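PDB 2PBF: protein-L-isoaspartate O-methyltransferase beta-aspartate methyltransferase, which probably repairs damaged proteins by transferring a methyl group from S-adenosylmethionine to the free carboxylate of abnormal L-isoaspartyl residues. Local coordinates for residues D29-Y42 / G90-M102. Numbering follows the deposited sequence.
Sequences DVYNTMLQVDRGKY and GSGYLTVCMAIKM. With SAH (S-adenosyl-L-homocysteine), chain C.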
ATOM      1  N   ASP A  29      -9.964  13.124  -2.388  1.00 41.97           N
ATOM      2  CA  ASP A  29      -9.593  12.288  -1.248  1.00 40.75           C
ATOM      3  C   ASP A  29      -8.222  11.651  -1.460  1.00 39.14           C
ATOM      4  O   ASP A  29      -7.478  11.449  -0.511  1.00 39.34           O
ATOM      5  CB  ASP A  29     -10.631  11.172  -1.032  1.00 41.20           C
ATOM      6  CG  ASP A  29     -11.878  11.639  -0.263  1.00 43.39           C
ATOM      7  OD1 ASP A  29     -11.768  12.485   0.663  1.00 45.02           O
ATOM      8  OD2 ASP A  29     -12.977  11.127  -0.578  1.00 45.58           O
ATOM      9  N   VAL A  30      -7.904  11.316  -2.702  1.00 38.12           N
ATOM     10  CA  VAL A  30      -6.558  10.855  -3.052  1.00 37.14           C
ATOM     11  C   VAL A  30      -5.600  12.006  -2.802  1.00 36.95           C
ATOM     12  O   VAL A  30      -4.592  11.828  -2.134  1.00 36.81           O
ATOM     13  CB  VAL A  30      -6.471  10.362  -4.513  1.00 37.51           C
ATOM     14  CG1 VAL A  30      -5.009  10.116  -4.942  1.00 35.86           C
ATOM     15  CG2 VAL A  30      -7.295   9.104  -4.691  1.00 37.27           C
ATOM     16  N   TYR A  31      -5.968  13.197  -3.279  1.00 36.52           N
ATOM     17  CA  TYR A  31      -5.140  14.391  -3.124  1.00 36.30           C
ATOM     18  C   TYR A  31      -4.925  14.718  -1.666  1.00 35.81           C
ATOM     19  O   TYR A  31      -3.776  14.795  -1.236  1.00 35.82           O
ATOM     20  CB  TYR A  31      -5.723  15.615  -3.867  1.00 37.14           C
ATOM     21  CG  TYR A  31      -4.915  16.893  -3.653  1.00 38.57           C
ATOM     22  CD1 TYR A  31      -3.940  17.284  -4.566  1.00 38.96           C
ATOM     23  CD2 TYR A  31      -5.098  17.679  -2.509  1.00 40.31           C
ATOM     24  CE1 TYR A  31      -3.184  18.446  -4.359  1.00 40.85           C
ATOM     25  CE2 TYR A  31      -4.354  18.839  -2.293  1.00 40.06           C
ATOM     26  CZ  TYR A  31      -3.396  19.210  -3.220  1.00 39.54           C
ATOM     27  OH  TYR A  31      -2.657  20.357  -3.010  1.00 42.48           O
ATOM     28  N   ASN A  32      -6.016  14.900  -0.907  1.00 35.04           N
ATOM     29  CA  ASN A  32      -5.909  15.302   0.508  1.00 34.75           C
ATOM     30  C   ASN A  32      -5.135  14.301   1.353  1.00 33.04           C
ATOM     31  O   ASN A  32      -4.377  14.684   2.232  1.00 33.41           O
ATOM     32  CB  ASN A  32      -7.280  15.613   1.146  1.00 35.88           C
ATOM     33  CG  ASN A  32      -8.062  16.694   0.388  1.00 38.29           C
ATOM     34  OD1 ASN A  32      -7.494  17.696  -0.066  1.00 42.34           O
ATOM     35  ND2 ASN A  32      -9.369  16.495   0.261  1.00 38.99           N
ATOM     36  N   THR A  33      -5.319  13.015   1.074  1.00 31.78           N
ATOM     37  CA  THR A  33      -4.559  11.967   1.772  1.00 30.03           C
ATOM     38  C   THR A  33      -3.064  12.092   1.503  1.00 28.52           C
ATOM     39  O   THR A  33      -2.271  12.192   2.426  1.00 27.80           O
ATOM     40  CB  THR A  33      -5.056  10.549   1.375  1.00 30.04           C
ATOM     41  OG1 THR A  33      -6.479  10.466   1.572  1.00 30.60           O
ATOM     42  CG2 THR A  33      -4.338   9.477   2.201  1.00 31.73           C
ATOM     43  N   MET A  34      -2.683  12.073   0.228  1.00 28.21           N
ATOM     44  CA  MET A  34      -1.284  12.223  -0.151  1.00 28.02           C
ATOM     45  C   MET A  34      -0.677  13.549   0.323  1.00 28.25           C
ATOM     46  O   MET A  34       0.481  13.590   0.734  1.00 26.96           O
ATOM     47  CB  MET A  34      -1.108  12.043  -1.653  1.00 28.23           C
ATOM     48  CG  MET A  34      -1.413  10.607  -2.127  1.00 26.94           C
ATOM     49  SD  MET A  34      -1.040  10.289  -3.854  1.00 29.51           S
ATOM     50  CE  MET A  34       0.758  10.295  -3.965  1.00 26.55           C
ATOM     51  N   LEU A  35      -1.463  14.621   0.279  1.00 29.15           N
ATOM     52  CA  LEU A  35      -1.021  15.927   0.804  1.00 30.28           C
ATOM     53  C   LEU A  35      -0.598  15.825   2.268  1.00 31.07           C
ATOM     54  O   LEU A  35       0.354  16.466   2.701  1.00 30.69           O
ATOM     55  CB  LEU A  35      -2.134  16.976   0.625  1.00 30.42           C
ATOM     56  CG  LEU A  35      -1.817  18.405   1.122  1.00 31.79           C
ATOM     57  CD1 LEU A  35      -0.656  18.988   0.340  1.00 34.46           C
ATOM     58  CD2 LEU A  35      -3.051  19.312   1.064  1.00 30.82           C
ATOM     59  N   GLN A  36      -1.311  14.992   3.027  1.00 32.22           N
ATOM     60  CA  GLN A  36      -0.993  14.753   4.428  1.00 32.63           C
ATOM     61  C   GLN A  36       0.269  13.916   4.661  1.00 32.29           C
ATOM     62  O   GLN A  36       0.785  13.860   5.793  1.00 32.34           O
ATOM     63  CB  GLN A  36      -2.210  14.147   5.148  1.00 32.95           C
ATOM     64  CG  GLN A  36      -3.382  15.130   5.281  1.00 34.06           C
ATOM     65  CD  GLN A  36      -4.591  14.523   5.972  1.00 33.19           C
ATOM     66  OE1 GLN A  36      -4.652  14.476   7.186  1.00 37.63           O
ATOM     67  NE2 GLN A  36      -5.564  14.068   5.189  1.00 37.92           N
ATOM     68  N   VAL A  37       0.778  13.277   3.601  1.00 31.52           N
ATOM     69  CA  VAL A  37       1.949  12.410   3.705  1.00 30.49           C
ATOM     70  C   VAL A  37       3.082  12.865   2.743  1.00 30.84           C
ATOM     71  O   VAL A  37       3.099  12.507   1.561  1.00 29.73           O
ATOM     72  CB  VAL A  37       1.577  10.888   3.466  1.00 30.70           C
ATOM     73  CG1 VAL A  37       2.738  10.005   3.834  1.00 28.56           C
ATOM     74  CG2 VAL A  37       0.342  10.482   4.284  1.00 30.36           C
ATOM     75  N   ASP A  38       4.016  13.656   3.268  1.00 30.87           N
ATOM     76  CA  ASP A  38       5.113  14.207   2.501  1.00 31.47           C
ATOM     77  C   ASP A  38       6.126  13.125   2.105  1.00 30.97           C
ATOM     78  O   ASP A  38       6.765  12.505   2.973  1.00 31.10           O
ATOM     79  CB  ASP A  38       5.805  15.326   3.311  1.00 31.93           C
ATOM     80  CG  ASP A  38       6.886  16.073   2.513  1.00 34.14           C
ATOM     81  OD1 ASP A  38       7.473  15.512   1.570  1.00 30.89           O
ATOM     82  OD2 ASP A  38       7.164  17.250   2.858  1.00 39.07           O
ATOM     83  N   ARG A  39       6.290  12.938   0.793  1.00 30.05           N
ATOM     84  CA  ARG A  39       7.164  11.901   0.218  1.00 29.52           C
ATOM     85  C   ARG A  39       8.619  12.006   0.667  1.00 30.36           C
ATOM     86  O   ARG A  39       9.287  10.980   0.866  1.00 29.27           O
ATOM     87  CB  ARG A  39       7.066  11.921  -1.316  1.00 29.68           C
ATOM     88  CG  ARG A  39       7.668  10.717  -2.040  1.00 27.70           C
ATOM     89  CD  ARG A  39       7.501  10.838  -3.572  1.00 27.91           C
ATOM     90  NE  ARG A  39       8.405   9.954  -4.313  1.00 27.09           N
ATOM     91  CZ  ARG A  39       8.183   8.651  -4.549  1.00 27.00           C
ATOM     92  NH1 ARG A  39       7.067   8.082  -4.126  1.00 24.12           N
ATOM     93  NH2 ARG A  39       9.070   7.923  -5.217  1.00 24.63           N
ATOM     94  N   GLY A  40       9.094  13.241   0.853  1.00 30.44           N
ATOM     95  CA  GLY A  40      10.444  13.522   1.376  1.00 31.07           C
ATOM     96  C   GLY A  40      10.748  13.005   2.773  1.00 31.82           C
ATOM     97  O   GLY A  40      11.914  12.894   3.176  1.00 31.54           O
ATOM     98  N   LYS A  41       9.706  12.666   3.521  1.00 32.72           N
ATOM     99  CA  LYS A  41       9.885  12.027   4.831  1.00 33.50           C
ATOM    100  C   LYS A  41      10.032  10.499   4.686  1.00 32.48           C
ATOM    101  O   LYS A  41      10.306   9.793   5.660  1.00 31.76           O
ATOM    102  CB  LYS A  41       8.718  12.390   5.766  1.00 33.95           C
ATOM    103  CG  LYS A  41       8.495  13.885   5.906  1.00 36.56           C
ATOM    104  CD  LYS A  41       9.268  14.452   7.084  1.00 41.19           C
ATOM    105  CE  LYS A  41       8.640  15.751   7.576  1.00 43.30           C
ATOM    106  NZ  LYS A  41       8.949  16.027   9.020  1.00 46.12           N
ATOM    107  N   TYR A  42       9.857  10.015   3.455  1.00 31.90           N
ATOM    108  CA  TYR A  42       9.843   8.578   3.138  1.00 31.95           C
ATOM    109  C   TYR A  42      10.963   8.114   2.201  1.00 32.24           C
ATOM    110  O   TYR A  42      11.280   6.911   2.111  1.00 32.35           O
ATOM    111  CB  TYR A  42       8.445   8.153   2.649  1.00 31.13           C
ATOM    112  CG  TYR A  42       7.499   8.217   3.813  1.00 31.30           C
ATOM    113  CD1 TYR A  42       7.266   7.093   4.612  1.00 31.42           C
ATOM    114  CD2 TYR A  42       6.912   9.422   4.178  1.00 30.64           C
ATOM    115  CE1 TYR A  42       6.429   7.171   5.735  1.00 29.86           C
ATOM    116  CE2 TYR A  42       6.094   9.517   5.291  1.00 29.75           C
ATOM    117  CZ  TYR A  42       5.852   8.394   6.057  1.00 29.64           C
ATOM    118  OH  TYR A  42       5.025   8.511   7.137  1.00 30.29           O
ATOM    119  N   GLY A  90       7.372  -1.653   2.309  1.00 24.58           N
ATOM    120  CA  GLY A  90       8.533  -0.957   1.762  1.00 24.77           C
ATOM    121  C   GLY A  90       8.963   0.238   2.574  1.00 25.73           C
ATOM    122  O   GLY A  90       9.328   0.088   3.741  1.00 25.00           O
ATOM    123  N   SER A  91       8.901   1.433   1.959  1.00 25.79           N
ATOM    124  CA  SER A  91       9.146   2.700   2.646  1.00 26.34           C
ATOM    125  C   SER A  91       8.080   3.034   3.711  1.00 26.71           C
ATOM    126  O   SER A  91       8.285   3.947   4.525  1.00 27.32           O
ATOM    127  CB  SER A  91       9.184   3.843   1.629  1.00 26.90           C
ATOM    128  OG  SER A  91       7.875   4.065   1.145  1.00 26.75           O
ATOM    129  N   GLY A  92       6.961   2.304   3.690  1.00 26.15           N
ATOM    130  CA  GLY A  92       5.772   2.579   4.539  1.00 25.62           C
ATOM    131  C   GLY A  92       4.932   3.747   4.021  1.00 25.50           C
ATOM    132  O   GLY A  92       3.972   4.162   4.664  1.00 24.80           O
ATOM    133  N   TYR A  93       5.283   4.272   2.852  1.00 24.83           N
ATOM    134  CA  TYR A  93       4.595   5.462   2.309  1.00 24.70           C
ATOM    135  C   TYR A  93       3.085   5.221   2.210  1.00 24.60           C
ATOM    136  O   TYR A  93       2.248   5.974   2.767  1.00 25.28           O
ATOM    137  CB  TYR A  93       5.172   5.933   0.930  1.00 24.58           C
ATOM    138  CG  TYR A  93       4.440   7.197   0.511  1.00 23.59           C
ATOM    139  CD1 TYR A  93       4.860   8.449   0.997  1.00 23.16           C
ATOM    140  CD2 TYR A  93       3.260   7.136  -0.252  1.00 22.07           C
ATOM    141  CE1 TYR A  93       4.161   9.613   0.687  1.00 23.64           C
ATOM    142  CE2 TYR A  93       2.559   8.296  -0.573  1.00 22.17           C
ATOM    143  CZ  TYR A  93       3.020   9.534  -0.096  1.00 22.13           C
ATOM    144  OH  TYR A  93       2.331  10.702  -0.370  1.00 25.22           O
ATOM    145  N   LEU A  94       2.739   4.138   1.536  1.00 25.23           N
ATOM    146  CA  LEU A  94       1.340   3.834   1.284  1.00 25.96           C
ATOM    147  C   LEU A  94       0.596   3.383   2.545  1.00 25.61           C
ATOM    148  O   LEU A  94      -0.605   3.645   2.681  1.00 24.65           O
ATOM    149  CB  LEU A  94       1.173   2.836   0.127  1.00 26.27           C
ATOM    150  CG  LEU A  94      -0.193   2.965  -0.575  1.00 29.24           C
ATOM    151  CD1 LEU A  94      -0.336   4.237  -1.436  1.00 29.82           C
ATOM    152  CD2 LEU A  94      -0.347   1.799  -1.421  1.00 33.18           C
ATOM    153  N   THR A  95       1.312   2.723   3.457  1.00 25.06           N
ATOM    154  CA  THR A  95       0.734   2.307   4.730  1.00 25.28           C
ATOM    155  C   THR A  95       0.255   3.490   5.569  1.00 25.64           C
ATOM    156  O   THR A  95      -0.849   3.464   6.100  1.00 26.49           O
ATOM    157  CB  THR A  95       1.729   1.441   5.574  1.00 25.19           C
ATOM    158  OG1 THR A  95       2.601   0.735   4.698  1.00 24.19           O
ATOM    159  CG2 THR A  95       0.963   0.444   6.396  1.00 22.39           C
ATOM    160  N   VAL A  96       1.090   4.513   5.674  1.00 25.68           N
ATOM    161  CA  VAL A  96       0.723   5.784   6.309  1.00 25.69           C
ATOM    162  C   VAL A  96      -0.452   6.471   5.587  1.00 26.57           C
ATOM    163  O   VAL A  96      -1.370   6.981   6.231  1.00 26.12           O
ATOM    164  CB  VAL A  96       1.965   6.700   6.435  1.00 25.87           C
ATOM    165  CG1 VAL A  96       1.611   8.049   7.052  1.00 24.14           C
ATOM    166  CG2 VAL A  96       3.022   6.002   7.280  1.00 24.39           C
ATOM    167  N   CYS A  97      -0.438   6.467   4.262  1.00 26.90           N
ATOM    168  CA  CYS A  97      -1.578   6.960   3.499  1.00 27.54           C
ATOM    169  C   CYS A  97      -2.857   6.234   3.953  1.00 27.97           C
ATOM    170  O   CYS A  97      -3.871   6.871   4.218  1.00 28.02           O
ATOM    171  CB  CYS A  97      -1.333   6.837   1.971  1.00 27.41           C
ATOM    172  SG  CYS A  97      -0.282   8.143   1.237  1.00 27.26           S
ATOM    173  N   MET A  98      -2.804   4.912   4.089  1.00 27.59           N
ATOM    174  CA  MET A  98      -3.966   4.178   4.588  1.00 28.93           C
ATOM    175  C   MET A  98      -4.372   4.560   6.019  1.00 28.64           C
ATOM    176  O   MET A  98      -5.559   4.729   6.292  1.00 28.02           O
ATOM    177  CB  MET A  98      -3.740   2.671   4.524  1.00 29.15           C
ATOM    178  CG  MET A  98      -3.646   2.063   3.139  1.00 29.45           C
ATOM    179  SD  MET A  98      -3.161   0.327   3.362  1.00 32.41           S
ATOM    180  CE  MET A  98      -3.351  -0.214   1.686  1.00 31.22           C
ATOM    181  N   ALA A  99      -3.391   4.675   6.927  1.00 28.51           N
ATOM    182  CA  ALA A  99      -3.628   5.130   8.306  1.00 28.80           C
ATOM    183  C   ALA A  99      -4.330   6.487   8.368  1.00 29.14           C
ATOM    184  O   ALA A  99      -5.167   6.725   9.245  1.00 29.59           O
ATOM    185  CB  ALA A  99      -2.295   5.205   9.080  1.00 28.62           C
ATOM    186  N   ILE A 100      -3.941   7.379   7.459  1.00 29.13           N
ATOM    187  CA  ILE A 100      -4.484   8.727   7.390  1.00 29.74           C
ATOM    188  C   ILE A 100      -5.915   8.730   6.903  1.00 30.20           C
ATOM    189  O   ILE A 100      -6.782   9.321   7.541  1.00 30.57           O
ATOM    190  CB  ILE A 100      -3.615   9.673   6.513  1.00 30.12           C
ATOM    191  CG1 ILE A 100      -2.399  10.129   7.298  1.00 29.63           C
ATOM    192  CG2 ILE A 100      -4.432  10.915   6.029  1.00 30.33           C
ATOM    193  CD1 ILE A 100      -2.722  10.623   8.690  1.00 28.45           C
ATOM    194  N   LYS A 101      -6.160   8.035   5.798  1.00 30.23           N
ATOM    195  CA  LYS A 101      -7.482   7.996   5.199  1.00 31.55           C
ATOM    196  C   LYS A 101      -8.508   7.332   6.117  1.00 31.46           C
ATOM    197  O   LYS A 101      -9.706   7.671   6.114  1.00 32.17           O
ATOM    198  CB  LYS A 101      -7.417   7.240   3.872  1.00 31.14           C
ATOM    199  CG  LYS A 101      -8.221   7.903   2.798  1.00 33.98           C
ATOM    200  CD  LYS A 101      -9.591   7.354   2.754  1.00 32.45           C
ATOM    201  CE  LYS A 101     -10.561   8.304   2.124  1.00 32.23           C
ATOM    202  NZ  LYS A 101     -11.922   7.656   2.209  1.00 34.62           N
ATOM    203  N   MET A 102      -8.034   6.359   6.883  1.00 31.23           N
ATOM    204  CA  MET A 102      -8.898   5.578   7.749  1.00 31.23           C
ATOM    205  C   MET A 102      -8.924   6.102   9.194  1.00 30.71           C
ATOM    206  O   MET A 102      -9.590   5.537  10.057  1.00 29.94           O
ATOM    207  CB  MET A 102      -8.460   4.105   7.697  1.00 31.22           C
ATOM    208  CG  MET A 102      -8.725   3.428   6.346  1.00 31.35           C
ATOM    209  SD  MET A 102      -7.815   1.887   6.147  1.00 33.77           S
ATOM    210  CE  MET A 102      -8.901   0.790   7.014  1.00 33.90           C
TER
HETATM  211  N   SAH C 301       4.567   0.255  -1.275  1.00 26.69           N
HETATM  212  CA  SAH C 301       6.051   0.195  -1.276  1.00 25.82           C
HETATM  213  CB  SAH C 301       6.507  -0.714  -2.389  1.00 25.87           C
HETATM  214  CG  SAH C 301       7.939  -1.150  -2.109  1.00 26.37           C
HETATM  215  SD  SAH C 301       8.554  -2.253  -3.385  1.00 30.06           S
HETATM  216  C   SAH C 301       6.716   1.570  -1.388  1.00 26.11           C
HETATM  217  O   SAH C 301       6.289   2.373  -2.221  1.00 24.73           O
HETATM  218  OXT SAH C 301       7.680   1.892  -0.646  1.00 24.57           O
HETATM  219  C5' SAH C 301       7.705  -3.746  -2.815  1.00 30.80           C
HETATM  220  C4' SAH C 301       8.106  -4.260  -1.431  1.00 30.88           C
HETATM  221  O4' SAH C 301       7.595  -5.558  -1.318  1.00 32.06           O
HETATM  222  C3' SAH C 301       9.596  -4.367  -1.136  1.00 30.09           C
HETATM  223  O3' SAH C 301       9.900  -3.569  -0.004  1.00 28.25           O
HETATM  224  C2' SAH C 301       9.833  -5.848  -0.879  1.00 30.61           C
HETATM  225  O2' SAH C 301      10.787  -6.072   0.135  1.00 30.16           O
HETATM  226  C1' SAH C 301       8.449  -6.304  -0.464  1.00 30.67           C
HETATM  227  N9  SAH C 301       8.144  -7.734  -0.690  1.00 31.12           N
HETATM  228  C8  SAH C 301       8.538  -8.486  -1.758  1.00 31.73           C
HETATM  229  N7  SAH C 301       8.011  -9.724  -1.617  1.00 32.36           N
HETATM  230  C5  SAH C 301       7.307  -9.787  -0.464  1.00 29.82           C
HETATM  231  C6  SAH C 301       6.601 -10.817   0.168  1.00 31.26           C
HETATM  232  N6  SAH C 301       6.510 -12.039  -0.340  1.00 29.90           N
HETATM  233  N1  SAH C 301       5.948 -10.558   1.345  1.00 32.96           N
HETATM  234  C2  SAH C 301       6.021  -9.299   1.912  1.00 30.97           C
HETATM  235  N3  SAH C 301       6.734  -8.313   1.279  1.00 30.07           N
HETATM  236  C4  SAH C 301       7.372  -8.539   0.111  1.00 29.94           C
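Tyr-93 OH donates to Val-37 O at 2.8 Å, a bond lying in the carbonyl plane with a C=O...O angle of 149°; it is the one hydrogen bond joining segments 29-42 and 90-102. The phenol reaches that far because CG stands anti to the backbone N (chi1 -177°), which swings the ring off the start of helix 93-101 toward the chain leaving helix 28-35. Val-37 CG1 lies above the CD1-CE1 side of this ring, 3.5 Å from Tyr-93 CE1, while Val-37 CG2 settles among Val-96, Cys-97 and Ile-100. The CD1 edge of Tyr-93 points at the face of Tyr-42 in a T-shaped stack, the centroids 5.6 Å apart. The Tyr-42 hydroxyl lies against the methyls of Val-96 and is hydrogen-bonded to Asp-132. Farther along, Thr-33 CG2 packs 3.3 Å from Cys-97 O. At the opposite end Tyr-42 CD1 lies 3.3 Å from Ser-91 O. Ser-91 holds SAH OXT twice, through N at 2.9 Å and OG at 2.8 Å, and its OG also receives Tyr-93 N in an ST turn. Gly-90, Ser-91 and Gly-92 form part of the glycine-rich loop between strand 83-87 and helix 93-101, the cofactor-binding element of a Rossmann-like methyltransferase.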